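Local atomic coordinates of type I site-specific restriction-modification system, R (Restriction) subunit (Vibrio vulnificus, PDB entry 3H1T), a protein that probably serves as the restriction subunit of a type I restriction-modification system, with an ATP-binding, helicase-like motor that would translocate DNA. Residues R375-I380 with I576-V581; V521-V526 with I554-G559; N528-F533 with Q563-P568; K441-C446 with P516-V521; G369-Y374 with R539-R544. One frame throughout, in Å; residues are numbered along the deposited sequence.

Contacts 1, 2 and 4 lie in one sheet, that of the second helicase-like lobe. Its strands include, side by side, 441-446, 518-524, 552-556, 374-381 and 576-582. Contact 4 joins 441-446 to 518-524, contact 2 joins 518-524 to 552-556, and contact 1 joins 374-381 to 576-582. The centres of contacts 1 and 2 are about 10 Å apart, those of contacts 2 and 4 about 11 Å. Contact 3 packs helix 530-537 against the turn after helix 561-564. Contact 5 binds the loop before strand 374-381 to the loop after helix 530-537. Along the chain 369-380 comes first and 576-581 last, with contacts 2, 3 and 4 between. Late strand 576-582 thus extends the sheet beside early strand 374-381.

Contact 1 of 5, residues R375-I380 with I576-V581; sequences RVHRVI and IEDEVV
Asp578 turns its carboxylate between its own backbone N and carbonyl carbon (chi1 43°), while His377 places its imidazole beside the backbone N (chi1 -57°). The two side chains therefore lie side by side and point the same way. His377 ND1 donates to Asp578 OD1 at 2.9 Å in an almost perfectly straight bond. The oxygen uses its syn lone pair and sits in the plane of the ring. Ring and carboxylate are nearly coplanar, 18° apart. At the far side of the ring, NE2 makes a weak hydrogen bond to Asn553, so the imidazole is held at both nitrogens.

The face bearing Val376 and Glu577 also carries Arg378. Its chain bends at chi2 and chi3 and swings the guanidinium over to the acidic strand. NH2 reaches Glu577 OE2 at 3.5 Å, a salt bridge with a long, weak hydrogen bond, the two planes perpendicular. Glu579 joins the network, though its exact distance is doubtful. Arg378 NE is buried with no partner in the model. Ile576 CD1 lies over one face of the Arg375 guanidinium, toward its rim, 3.1 Å from Arg375 NE.

The backbones form a parallel ladder. Val376 N bonds to Ile576 O at 2.9 Å, and Asp578 N to Val376 O at 3.0 Å. The pattern continues through Arg378, Val580 and Ile380.

The pair belongs to the sheet of the helicase-like C-terminal lobe, where strand 374-381 is inserted between 552-556 and 576-582. Strand 588-589 is outermost and antiparallel. Thr562 and Gln563 of helix 561-564 pack on Arg378.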
# COMPACT_ATOMS: atom_id res chain seq x y z
N ARG A 375 -6.15 15.65 7.36
CA ARG A 375 -6.07 17.08 7.63
C ARG A 375 -4.86 17.31 8.52
O ARG A 375 -4.61 16.54 9.44
CB ARG A 375 -7.30 17.60 8.38
CG ARG A 375 -8.53 17.81 7.55
CD ARG A 375 -9.21 16.51 7.19
NE ARG A 375 -10.27 16.70 6.21
CZ ARG A 375 -11.41 17.33 6.45
NH1 ARG A 375 -11.67 17.85 7.65
NH2 ARG A 375 -12.30 17.47 5.47
N VAL A 376 -4.09 18.36 8.24
CA VAL A 376 -2.96 18.64 9.09
C VAL A 376 -3.25 19.88 9.94
O VAL A 376 -3.74 20.89 9.44
CB VAL A 376 -1.66 18.90 8.30
CG1 VAL A 376 -0.54 19.23 9.29
CG2 VAL A 376 -1.28 17.70 7.47
N HIS A 377 -2.99 19.76 11.24
CA HIS A 377 -3.18 20.86 12.17
C HIS A 377 -1.82 21.01 12.82
O HIS A 377 -1.44 20.23 13.70
CB HIS A 377 -4.22 20.51 13.24
CG HIS A 377 -5.56 20.13 12.68
ND1 HIS A 377 -6.27 20.95 11.83
CD2 HIS A 377 -6.31 19.02 12.85
CE1 HIS A 377 -7.41 20.36 11.51
NE2 HIS A 377 -7.46 19.19 12.11
N ARG A 378 -1.06 21.98 12.33
CA ARG A 378 0.28 22.27 12.83
C ARG A 378 0.06 23.19 14.04
O ARG A 378 -0.70 24.16 13.96
CB ARG A 378 1.08 22.96 11.72
CG ARG A 378 2.59 23.01 11.90
CD ARG A 378 3.32 22.75 10.57
NE ARG A 378 2.65 23.33 9.40
CZ ARG A 378 2.48 24.64 9.22
NH1 ARG A 378 2.93 25.50 10.12
NH2 ARG A 378 1.84 25.09 8.14
N VAL A 379 0.70 22.88 15.16
CA VAL A 379 0.56 23.69 16.35
C VAL A 379 1.91 24.16 16.82
O VAL A 379 2.75 23.34 17.22
CB VAL A 379 -0.08 22.91 17.49
CG1 VAL A 379 -0.35 23.84 18.67
CG2 VAL A 379 -1.36 22.26 17.01
N ILE A 380 2.15 25.46 16.79
CA ILE A 380 3.44 25.97 17.23
C ILE A 380 3.30 26.78 18.52
O ILE A 380 2.31 27.49 18.75
CB ILE A 380 4.13 26.84 16.14
CG1 ILE A 380 5.55 27.20 16.59
CG2 ILE A 380 3.36 28.14 15.93
CD1 ILE A 380 6.49 26.02 16.70
N ILE A 576 -6.93 19.61 4.07
CA ILE A 576 -6.84 20.87 4.78
C ILE A 576 -5.52 20.89 5.52
O ILE A 576 -5.00 19.85 5.94
CB ILE A 576 -7.94 21.03 5.86
CG1 ILE A 576 -9.32 20.85 5.24
CG2 ILE A 576 -7.84 22.40 6.49
CD1 ILE A 576 -9.62 19.44 4.91
N GLU A 577 -4.96 22.08 5.67
CA GLU A 577 -3.72 22.25 6.37
C GLU A 577 -3.69 23.62 7.00
O GLU A 577 -3.69 24.63 6.29
CB GLU A 577 -2.51 22.11 5.44
CG GLU A 577 -1.17 22.30 6.17
CD GLU A 577 0.04 22.29 5.24
OE1 GLU A 577 -0.07 21.85 4.08
OE2 GLU A 577 1.12 22.73 5.68
N ASP A 578 -3.72 23.67 8.32
CA ASP A 578 -3.63 24.94 9.01
C ASP A 578 -2.65 24.87 10.17
O ASP A 578 -2.21 23.79 10.56
CB ASP A 578 -5.00 25.46 9.47
CG ASP A 578 -5.88 24.39 10.08
OD1 ASP A 578 -5.39 23.56 10.87
OD2 ASP A 578 -7.09 24.39 9.77
N GLU A 579 -2.32 26.04 10.68
CA GLU A 579 -1.36 26.19 11.75
C GLU A 579 -1.95 27.12 12.80
O GLU A 579 -2.63 28.09 12.46
CB GLU A 579 -0.09 26.77 11.14
CG GLU A 579 0.91 27.32 12.08
CD GLU A 579 1.91 28.19 11.38
OE1 GLU A 579 2.51 27.73 10.38
OE2 GLU A 579 2.11 29.34 11.81
N VAL A 580 -1.73 26.81 14.07
CA VAL A 580 -2.23 27.65 15.14
C VAL A 580 -1.11 27.89 16.14
O VAL A 580 -0.24 27.04 16.32
CB VAL A 580 -3.43 26.99 15.89
CG1 VAL A 580 -4.63 26.90 14.97
CG2 VAL A 580 -3.03 25.63 16.39
N VAL A 581 -1.11 29.07 16.74
CA VAL A 581 -0.11 29.42 17.73
C VAL A 581 -0.71 29.14 19.10
O VAL A 581 -1.89 29.39 19.34
CB VAL A 581 0.29 30.89 17.61
CG1 VAL A 581 1.21 31.28 18.76
CG2 VAL A 581 1.01 31.10 16.29

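Contact 2 of 5, residues V521-V526 with I554-G559; sequences VVLARV and IIDYTG
Val522 and Tyr557 meet on one side of the sheet, where Val522 CG1 touches Tyr557 CE2 at 3.6 Å. The methyl lies at the edge of the ring, in its plane. Val522 CG2 also faces Ile555 CB at 4.4 Å. On the other side of the sheet Val521 packs loosely on Ile554. There Leu523 CD1 lies over one face of the Asp556 carboxylate, 3.7 Å from Asp556 CG. Asp556 CG is anti to the backbone N (chi1 -166°), which brings the carboxylate to Leu523 CD1 and toward Thr558.

The strands are parallel and in register, Val521 with Ile554 through Leu523 with Asp556. Leu523 N gives a nearly straight bond to Ile555 O at 2.9 Å. Ile555 N bonds to Val521 O, and Tyr557 N to Leu523 O. Together with helix 530-537, which lies between them in the chain, these strands form a beta-alpha-beta unit of the helicase C-terminal lobe. Phe533 and Ile536 of that helix cover Leu523.

At the C-terminal end of strand 554-556 the contact turns polar. Asp556 OD1 takes two bonds from Thr558 and closes an Asx turn. The hydroxyl OG1 donates at 2.6 Å on the syn side, 18° out of the carboxylate plane. Thr558 N approaches from above that plane at 3.1 Å. OD2 of the same carboxylate bonds to Thr562, which further fixes its rotation. Thr558 CG2 presses on Arg525 O. The Arg525 guanidinium turns away to a salt bridge with Glu532, and Tyr557 OH bonds to His428 ND1.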
# COMPACT_ATOMS: atom_id res chain seq x y z
N VAL A 521 -3.81 11.15 14.66
CA VAL A 521 -2.42 10.74 14.76
C VAL A 521 -1.70 11.97 15.31
O VAL A 521 -1.63 13.01 14.66
CB VAL A 521 -1.85 10.34 13.37
CG1 VAL A 521 -0.33 10.22 13.45
CG2 VAL A 521 -2.44 8.99 12.93
N VAL A 522 -1.15 11.85 16.52
CA VAL A 522 -0.50 12.98 17.17
C VAL A 522 1.03 12.95 17.33
O VAL A 522 1.59 12.00 17.87
CB VAL A 522 -1.14 13.19 18.57
CG1 VAL A 522 -0.65 14.48 19.18
CG2 VAL A 522 -2.67 13.20 18.43
N LEU A 523 1.68 14.02 16.89
CA LEU A 523 3.14 14.13 16.96
C LEU A 523 3.68 14.96 18.13
O LEU A 523 3.49 16.18 18.19
CB LEU A 523 3.66 14.73 15.65
CG LEU A 523 3.48 13.96 14.35
CD1 LEU A 523 4.02 14.78 13.19
CD2 LEU A 523 4.22 12.64 14.44
N ALA A 524 4.37 14.31 19.06
CA ALA A 524 4.94 15.01 20.20
C ALA A 524 6.36 14.52 20.38
O ALA A 524 6.83 14.33 21.49
CB ALA A 524 4.14 14.74 21.46
N ARG A 525 7.04 14.34 19.27
CA ARG A 525 8.40 13.84 19.30
C ARG A 525 9.22 14.31 18.12
O ARG A 525 8.69 14.81 17.14
CB ARG A 525 8.37 12.32 19.30
CG ARG A 525 7.97 11.76 17.95
CD ARG A 525 7.93 10.27 18.00
NE ARG A 525 9.10 9.76 18.69
CZ ARG A 525 9.83 8.75 18.26
NH1 ARG A 525 9.51 8.14 17.13
NH2 ARG A 525 10.88 8.35 18.95
N VAL A 526 10.52 14.11 18.24
CA VAL A 526 11.45 14.45 17.20
C VAL A 526 11.47 13.25 16.26
O VAL A 526 11.85 12.15 16.66
CB VAL A 526 12.89 14.64 17.76
CG1 VAL A 526 13.88 14.86 16.61
CG2 VAL A 526 12.93 15.82 18.71
N ILE A 554 -3.92 14.80 11.57
CA ILE A 554 -2.54 14.71 12.00
C ILE A 554 -2.28 16.00 12.76
O ILE A 554 -2.16 17.07 12.15
CB ILE A 554 -1.56 14.62 10.82
CG1 ILE A 554 -1.71 13.27 10.10
CG2 ILE A 554 -0.14 14.79 11.32
CD1 ILE A 554 -0.79 13.15 8.86
N ILE A 555 -2.29 15.92 14.08
CA ILE A 555 -2.03 17.08 14.92
C ILE A 555 -0.52 17.08 15.18
O ILE A 555 0.02 16.14 15.76
CB ILE A 555 -2.81 17.00 16.26
CG1 ILE A 555 -4.32 17.03 16.02
CG2 ILE A 555 -2.47 18.17 17.12
CD1 ILE A 555 -4.92 15.76 15.45
N ASP A 556 0.16 18.13 14.72
CA ASP A 556 1.62 18.27 14.84
C ASP A 556 2.07 19.30 15.88
O ASP A 556 1.96 20.52 15.65
CB ASP A 556 2.19 18.66 13.46
CG ASP A 556 3.70 18.51 13.37
OD1 ASP A 556 4.34 18.17 14.39
OD2 ASP A 556 4.25 18.73 12.28
N TYR A 557 2.59 18.83 17.01
CA TYR A 557 3.05 19.70 18.10
C TYR A 557 4.54 19.99 18.02
O TYR A 557 5.06 20.79 18.81
CB TYR A 557 2.73 19.06 19.45
CG TYR A 557 1.26 19.09 19.79
CD1 TYR A 557 0.62 20.30 20.10
CD2 TYR A 557 0.49 17.92 19.78
CE1 TYR A 557 -0.73 20.34 20.38
CE2 TYR A 557 -0.88 17.96 20.06
CZ TYR A 557 -1.48 19.18 20.36
OH TYR A 557 -2.81 19.23 20.65
N THR A 558 5.23 19.34 17.10
CA THR A 558 6.66 19.56 16.94
C THR A 558 6.88 20.92 16.29
O THR A 558 7.91 21.57 16.49
CB THR A 558 7.31 18.47 16.05
OG1 THR A 558 6.90 18.65 14.69
CG2 THR A 558 6.88 17.09 16.51
N GLY A 559 5.90 21.36 15.51
CA GLY A 559 6.01 22.64 14.83
C GLY A 559 7.08 22.58 13.75
O GLY A 559 7.91 23.49 13.63

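Contact 3 of 5, residues N528-F533 with Q563-P568; sequences NSMSEF and QNFADP
Met530 and Phe565 bring the two backbones closest, with CA atoms 6.2 Å apart, and no hydrogen bond crosses between the segments. Phe565 is the first residue to leave helix 561-564, and its side chain reaches across to the first turn of helix 530-537. Its CB lies over one face of the Phe533 ring, 3.6 Å from the centroid. In return Phe533 CB sits over the Phe565 ring, 4.3 Å from its centroid. These are two reciprocal CH-pi contacts. The rings themselves are near parallel, with planes at 23°, but slid so far apart that they barely overlap.

Further along the Phe565 ring, CE1 meets Met530 N at 3.5 Å. Met530, present as selenomethionine, is bent at chi2 and chi3, which brings CE to 3.6 Å from Phe565 O. It slides past Phe565 in the opposite direction. SE is 4.0 Å from Phe565 CB and 5.3 Å from the ring centroid, an oblique Met-aromatic contact.

Ser529 O lies over one face of the Phe565 ring. Ser529 is the N-cap of helix 530-537: its OG accepts from Glu532 N at 3.2 Å. Nearby Asp567 OD2 makes salt bridges with Arg343 and Lys534.

The join itself is therefore made by dispersion and CH-pi contacts around one phenylalanine. The polar groups beside it are bonded within their own segment or to residues outside the pair.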
# COMPACT_ATOMS: atom_id res chain seq x y z
N ASN A 528 13.23 11.52 13.44
CA ASN A 528 14.56 11.65 12.88
C ASN A 528 14.76 11.07 11.48
O ASN A 528 15.87 11.09 10.96
CB ASN A 528 15.62 11.07 13.82
CG ASN A 528 16.98 11.76 13.68
OD1 ASN A 528 17.78 11.46 12.77
ND2 ASN A 528 17.25 12.72 14.57
N SER A 529 13.69 10.57 10.87
CA SER A 529 13.81 10.02 9.51
C SER A 529 12.50 10.01 8.72
O SER A 529 11.41 9.97 9.28
CB SER A 529 14.41 8.61 9.56
OG SER A 529 13.44 7.61 9.83
N MSE A 530 12.63 10.06 7.39
CA MSE A 530 11.47 10.05 6.50
C MSE A 530 10.68 8.74 6.62
O MSE A 530 9.45 8.75 6.57
CB MSE A 530 11.93 10.25 5.05
CG MSE A 530 10.82 10.20 4.00
SE MSE A 530 9.44 11.58 4.15
CE MSE A 530 10.35 13.01 3.22
N SER A 531 11.39 7.62 6.77
CA SER A 531 10.74 6.31 6.91
C SER A 531 9.87 6.29 8.15
O SER A 531 8.74 5.80 8.12
CB SER A 531 11.77 5.19 6.98
OG SER A 531 12.40 4.98 5.72
N GLU A 532 10.38 6.84 9.25
CA GLU A 532 9.64 6.88 10.51
C GLU A 532 8.44 7.78 10.39
O GLU A 532 7.37 7.46 10.88
CB GLU A 532 10.52 7.37 11.67
CG GLU A 532 9.76 7.58 12.98
CD GLU A 532 10.66 7.76 14.21
OE1 GLU A 532 11.27 8.83 14.38
OE2 GLU A 532 10.75 6.80 15.00
N PHE A 533 8.60 8.92 9.73
CA PHE A 533 7.50 9.84 9.56
C PHE A 533 6.32 9.17 8.85
O PHE A 533 5.18 9.24 9.30
CB PHE A 533 7.94 11.08 8.76
CG PHE A 533 6.85 12.09 8.58
CD1 PHE A 533 6.54 13.00 9.59
CD2 PHE A 533 6.12 12.13 7.38
CE1 PHE A 533 5.50 13.94 9.41
CE2 PHE A 533 5.09 13.06 7.19
CZ PHE A 533 4.78 13.97 8.21
N GLN A 563 6.30 19.80 8.02
CA GLN A 563 6.85 20.69 6.98
C GLN A 563 8.15 20.06 6.49
O GLN A 563 8.43 19.99 5.30
CB GLN A 563 7.13 22.09 7.55
CG GLN A 563 5.94 22.71 8.26
CD GLN A 563 5.99 24.23 8.32
OE1 GLN A 563 6.52 24.81 9.27
NE2 GLN A 563 5.44 24.88 7.30
N ASN A 564 8.92 19.59 7.45
CA ASN A 564 10.20 18.95 7.19
C ASN A 564 10.08 17.71 6.30
O ASN A 564 10.87 17.54 5.37
CB ASN A 564 10.83 18.56 8.52
CG ASN A 564 12.33 18.75 8.55
OD1 ASN A 564 13.08 18.00 7.92
ND2 ASN A 564 12.78 19.76 9.29
N PHE A 565 9.11 16.84 6.57
CA PHE A 565 8.94 15.62 5.81
C PHE A 565 7.82 15.68 4.77
O PHE A 565 7.31 14.66 4.32
CB PHE A 565 8.71 14.46 6.78
CG PHE A 565 9.87 14.25 7.72
CD1 PHE A 565 11.04 13.64 7.27
CD2 PHE A 565 9.81 14.70 9.05
CE1 PHE A 565 12.14 13.46 8.11
CE2 PHE A 565 10.92 14.53 9.91
CZ PHE A 565 12.09 13.91 9.43
N ALA A 566 7.44 16.90 4.38
CA ALA A 566 6.40 17.07 3.37
C ALA A 566 6.84 16.34 2.10
O ALA A 566 7.98 16.49 1.65
CB ALA A 566 6.20 18.55 3.08
N ASP A 567 5.94 15.55 1.53
CA ASP A 567 6.27 14.76 0.35
C ASP A 567 5.03 14.62 -0.53
O ASP A 567 4.32 13.61 -0.46
CB ASP A 567 6.75 13.38 0.81
CG ASP A 567 7.33 12.56 -0.32
OD1 ASP A 567 7.16 12.97 -1.49
OD2 ASP A 567 7.95 11.51 -0.04
N PRO A 568 4.75 15.61 -1.38
CA PRO A 568 3.59 15.60 -2.26
C PRO A 568 3.61 14.51 -3.34
O PRO A 568 2.57 14.00 -3.75
CB PRO A 568 3.61 17.01 -2.86
CG PRO A 568 4.33 17.81 -1.81
CD PRO A 568 5.45 16.90 -1.48

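Contact 4 of 5, residues K441-C446 with P516-V521; sequences KTIVFC and PTCKNV
Asn520 leaves its strand beside Thr442, and its CB is wedged against the threonine, 3.2 Å from Thr442 OG1 and 3.5 Å from Thr442 CG2. The next atom, CG, stays 3.6 Å from Thr442 OG1. At the tip ND2 donates to that same hydroxyl oxygen at 2.9 Å, with the partner 12° out of the amide plane. The other tip atom, OD1, accepts from Asn553 ND2. The amide is thus gripped at both ends and cannot easily flip. Thr442 OG1 has a second partner in Ala440 O.

Lys441 O accepts from both Lys519 N at 2.8 Å and Asn520 N at 3.2 Å. Ile443 N then bonds to Asn520 O and resumes the parallel ladder. A water accepts from Lys441 N and donates to Thr517 O, bridging Lys441 and Thr517. On the side of Ile443, CD1 touches Cys518 SG at 3.9 Å.

The two strands are central in the parallel sheet, and helix 422-436 packs on Thr442 and Asn520. This alpha/beta arrangement is that of the RecA-like C-terminal lobe of superfamily 2 helicases, to whose family the sequence belongs.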
# COMPACT_ATOMS: atom_id res chain seq x y z
N LYS A 441 -10.60 7.37 18.37
CA LYS A 441 -9.36 6.71 18.75
C LYS A 441 -8.16 7.49 18.28
O LYS A 441 -8.04 7.82 17.10
CB LYS A 441 -9.31 5.29 18.21
CG LYS A 441 -10.22 4.33 18.95
CD LYS A 441 -9.89 2.89 18.60
CE LYS A 441 -11.00 1.91 19.01
NZ LYS A 441 -11.10 1.60 20.46
N THR A 442 -7.25 7.74 19.22
CA THR A 442 -6.05 8.55 19.00
C THR A 442 -4.74 7.91 19.47
O THR A 442 -4.73 7.19 20.46
CB THR A 442 -6.20 9.89 19.76
OG1 THR A 442 -7.40 10.54 19.32
CG2 THR A 442 -5.00 10.79 19.53
N ILE A 443 -3.65 8.20 18.78
CA ILE A 443 -2.33 7.68 19.14
C ILE A 443 -1.38 8.86 19.27
O ILE A 443 -1.28 9.67 18.35
CB ILE A 443 -1.75 6.71 18.07
CG1 ILE A 443 -2.67 5.50 17.88
CG2 ILE A 443 -0.38 6.18 18.53
CD1 ILE A 443 -2.24 4.58 16.75
N VAL A 444 -0.67 8.97 20.38
CA VAL A 444 0.25 10.09 20.57
C VAL A 444 1.69 9.62 20.64
O VAL A 444 2.06 8.88 21.55
CB VAL A 444 -0.09 10.90 21.86
CG1 VAL A 444 0.81 12.14 21.98
CG2 VAL A 444 -1.54 11.31 21.84
N PHE A 445 2.49 10.05 19.69
CA PHE A 445 3.88 9.65 19.63
C PHE A 445 4.79 10.60 20.41
O PHE A 445 5.07 11.72 19.97
CB PHE A 445 4.33 9.56 18.18
CG PHE A 445 3.69 8.43 17.43
CD1 PHE A 445 4.24 7.15 17.49
CD2 PHE A 445 2.50 8.62 16.74
CE1 PHE A 445 3.60 6.08 16.87
CE2 PHE A 445 1.85 7.55 16.12
CZ PHE A 445 2.41 6.28 16.18
N CYS A 446 5.27 10.13 21.55
CA CYS A 446 6.12 10.93 22.42
C CYS A 446 7.61 10.66 22.24
O CYS A 446 8.02 9.76 21.51
CB CYS A 446 5.70 10.69 23.87
SG CYS A 446 3.89 10.91 24.11
N PRO A 516 -7.58 0.24 12.23
CA PRO A 516 -8.28 1.01 11.20
C PRO A 516 -9.16 2.19 11.65
O PRO A 516 -9.23 3.19 10.96
CB PRO A 516 -9.07 -0.07 10.45
CG PRO A 516 -9.29 -1.13 11.49
CD PRO A 516 -7.92 -1.19 12.12
N THR A 517 -9.83 2.09 12.79
CA THR A 517 -10.65 3.20 13.24
C THR A 517 -9.87 4.33 13.91
O THR A 517 -10.46 5.20 14.56
CB THR A 517 -11.75 2.74 14.19
OG1 THR A 517 -11.19 1.88 15.18
CG2 THR A 517 -12.83 2.00 13.44
N CYS A 518 -8.54 4.31 13.79
CA CYS A 518 -7.74 5.38 14.37
C CYS A 518 -8.07 6.66 13.59
O CYS A 518 -7.92 6.72 12.37
CB CYS A 518 -6.24 5.06 14.24
SG CYS A 518 -5.16 6.33 14.95
N LYS A 519 -8.51 7.69 14.31
CA LYS A 519 -8.92 8.93 13.69
C LYS A 519 -7.99 10.12 13.92
O LYS A 519 -8.08 11.11 13.20
CB LYS A 519 -10.34 9.29 14.14
CG LYS A 519 -11.40 8.27 13.72
CD LYS A 519 -12.80 8.69 14.19
CE LYS A 519 -13.91 7.91 13.50
NZ LYS A 519 -15.16 8.73 13.41
N ASN A 520 -7.12 10.04 14.92
CA ASN A 520 -6.17 11.12 15.21
C ASN A 520 -4.76 10.57 15.37
O ASN A 520 -4.54 9.65 16.14
CB ASN A 520 -6.50 11.88 16.51
CG ASN A 520 -7.83 12.60 16.46
OD1 ASN A 520 -8.20 13.21 15.46
ND2 ASN A 520 -8.55 12.55 17.58
N VAL A 521 -3.81 11.15 14.66
CA VAL A 521 -2.42 10.74 14.76
C VAL A 521 -1.70 11.97 15.31
O VAL A 521 -1.63 13.01 14.66
CB VAL A 521 -1.85 10.34 13.37
CG1 VAL A 521 -0.33 10.22 13.45
CG2 VAL A 521 -2.44 8.99 12.93
O HOH W 1 -12.16 5.86 16.41

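Contact 5 of 5, residues G369-Y374 with R539-R544; sequences GFLAPY and RGTRLR
Ala372 and Thr541 make the one direct hydrogen bond of the contact, from Ala372 N to Thr541 O at 2.6 Å. The donor is tilted from the carbonyl plane. Ala372 CB sits close to the same oxygen, and Leu371 CA lies 3.3 Å from Thr541 O.

Leu543 supplies the apolar part. Its CG is beside the backbone N (chi1 -79°), and its two methyls spread along one side of 369-372. CD2 meets Ala372 CB at 3.7 Å. CD1 presses on Gly369 O at 3.0 Å, a tight approach. CG itself lies 3.8 Å from Leu371 C. A water links the loops: it donates to Phe370 O at 2.6 Å and accepts from Leu543 N at 2.9 Å.

Around this shell, several groups set the two loops. Gly369 has positive phi and ends helix 362-368 in a Schellman motif, from which the chain runs on to Ala372. Leu362 of that helix packs on both Leu371 and Thr541. Lys549 NZ bonds to Gly540 O and Arg542 O and so steadies the other loop.

The sequence from Gln535 to Arg542 fits motif VI of superfamily 2 helicases, and Arg539 and Arg542 would be its arginines. In relatives these face the ATP site between the lobes. Here that motif is fastened to the connection leading into strand 374-381 of the second lobe.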
# COMPACT_ATOMS: atom_id res chain seq x y z
N GLY A 369 -9.42 5.67 -3.52
CA GLY A 369 -10.40 5.39 -2.48
C GLY A 369 -10.03 4.18 -1.64
O GLY A 369 -10.88 3.59 -0.98
N PHE A 370 -8.75 3.81 -1.65
CA PHE A 370 -8.28 2.65 -0.90
C PHE A 370 -7.52 2.99 0.37
O PHE A 370 -7.27 2.11 1.19
CB PHE A 370 -7.40 1.78 -1.80
CG PHE A 370 -8.16 1.04 -2.86
CD1 PHE A 370 -9.30 0.31 -2.52
CD2 PHE A 370 -7.72 1.05 -4.18
CE1 PHE A 370 -9.99 -0.42 -3.50
CE2 PHE A 370 -8.41 0.32 -5.17
CZ PHE A 370 -9.54 -0.40 -4.83
N LEU A 371 -7.14 4.25 0.51
CA LEU A 371 -6.44 4.71 1.70
C LEU A 371 -7.16 6.00 2.09
O LEU A 371 -7.79 6.63 1.25
CB LEU A 371 -4.96 4.97 1.41
CG LEU A 371 -4.07 3.75 1.15
CD1 LEU A 371 -2.65 4.24 0.93
CD2 LEU A 371 -4.12 2.79 2.34
N ALA A 372 -7.05 6.39 3.35
CA ALA A 372 -7.75 7.57 3.84
C ALA A 372 -7.05 8.92 3.72
O ALA A 372 -5.85 9.03 3.92
CB ALA A 372 -8.18 7.34 5.29
N PRO A 373 -7.81 9.97 3.37
CA PRO A 373 -7.25 11.32 3.25
C PRO A 373 -7.01 11.94 4.65
O PRO A 373 -7.51 11.41 5.64
CB PRO A 373 -8.31 12.06 2.41
CG PRO A 373 -9.58 11.36 2.81
CD PRO A 373 -9.17 9.91 2.79
N TYR A 374 -6.29 13.05 4.75
CA TYR A 374 -6.00 13.61 6.07
C TYR A 374 -5.96 15.14 6.15
O TYR A 374 -5.77 15.82 5.15
CB TYR A 374 -4.66 13.05 6.55
CG TYR A 374 -3.53 13.27 5.55
CD1 TYR A 374 -2.86 14.50 5.47
CD2 TYR A 374 -3.18 12.28 4.62
CE1 TYR A 374 -1.89 14.73 4.50
CE2 TYR A 374 -2.22 12.51 3.65
CZ TYR A 374 -1.58 13.73 3.59
OH TYR A 374 -0.64 13.92 2.61
N ARG A 539 -0.43 5.28 10.36
CA ARG A 539 -1.21 4.67 11.42
C ARG A 539 -2.68 4.99 11.20
O ARG A 539 -3.56 4.27 11.68
CB ARG A 539 -0.81 5.22 12.80
CG ARG A 539 0.52 4.71 13.33
CD ARG A 539 0.68 3.23 13.07
NE ARG A 539 1.49 3.00 11.88
CZ ARG A 539 1.61 1.82 11.26
NH1 ARG A 539 0.97 0.76 11.71
NH2 ARG A 539 2.38 1.72 10.19
N GLY A 540 -2.93 6.07 10.48
CA GLY A 540 -4.31 6.46 10.25
C GLY A 540 -4.86 6.40 8.84
O GLY A 540 -6.02 6.72 8.65
N THR A 541 -4.06 5.97 7.87
CA THR A 541 -4.52 5.92 6.48
C THR A 541 -5.46 4.78 6.11
O THR A 541 -5.97 4.74 4.99
CB THR A 541 -3.34 5.86 5.49
OG1 THR A 541 -2.58 4.68 5.76
CG2 THR A 541 -2.45 7.10 5.63
N ARG A 542 -5.68 3.85 7.02
CA ARG A 542 -6.56 2.72 6.75
C ARG A 542 -8.04 3.16 6.74
O ARG A 542 -8.46 3.96 7.58
CB ARG A 542 -6.32 1.65 7.82
CG ARG A 542 -6.75 0.26 7.43
CD ARG A 542 -5.58 -0.53 6.87
NE ARG A 542 -5.64 -1.94 7.25
CZ ARG A 542 -6.59 -2.78 6.87
NH1 ARG A 542 -7.58 -2.36 6.09
NH2 ARG A 542 -6.56 -4.05 7.27
N LEU A 543 -8.82 2.65 5.79
CA LEU A 543 -10.24 2.99 5.70
C LEU A 543 -11.18 1.97 6.35
O LEU A 543 -10.92 0.76 6.35
CB LEU A 543 -10.66 3.16 4.23
CG LEU A 543 -10.36 4.44 3.45
CD1 LEU A 543 -10.68 4.21 1.99
CD2 LEU A 543 -11.18 5.60 3.99
N ARG A 544 -12.26 2.48 6.92
CA ARG A 544 -13.27 1.67 7.59
C ARG A 544 -14.59 2.43 7.59
O ARG A 544 -15.14 2.77 8.64
CB ARG A 544 -12.85 1.37 9.03
CG ARG A 544 -12.48 -0.07 9.28
CD ARG A 544 -13.57 -1.02 8.80
NE ARG A 544 -13.19 -2.42 8.96
CZ ARG A 544 -13.94 -3.46 8.57
NH1 ARG A 544 -15.12 -3.26 8.01
NH2 ARG A 544 -13.50 -4.70 8.76
O HOH W 2 -8.00 1.11 3.45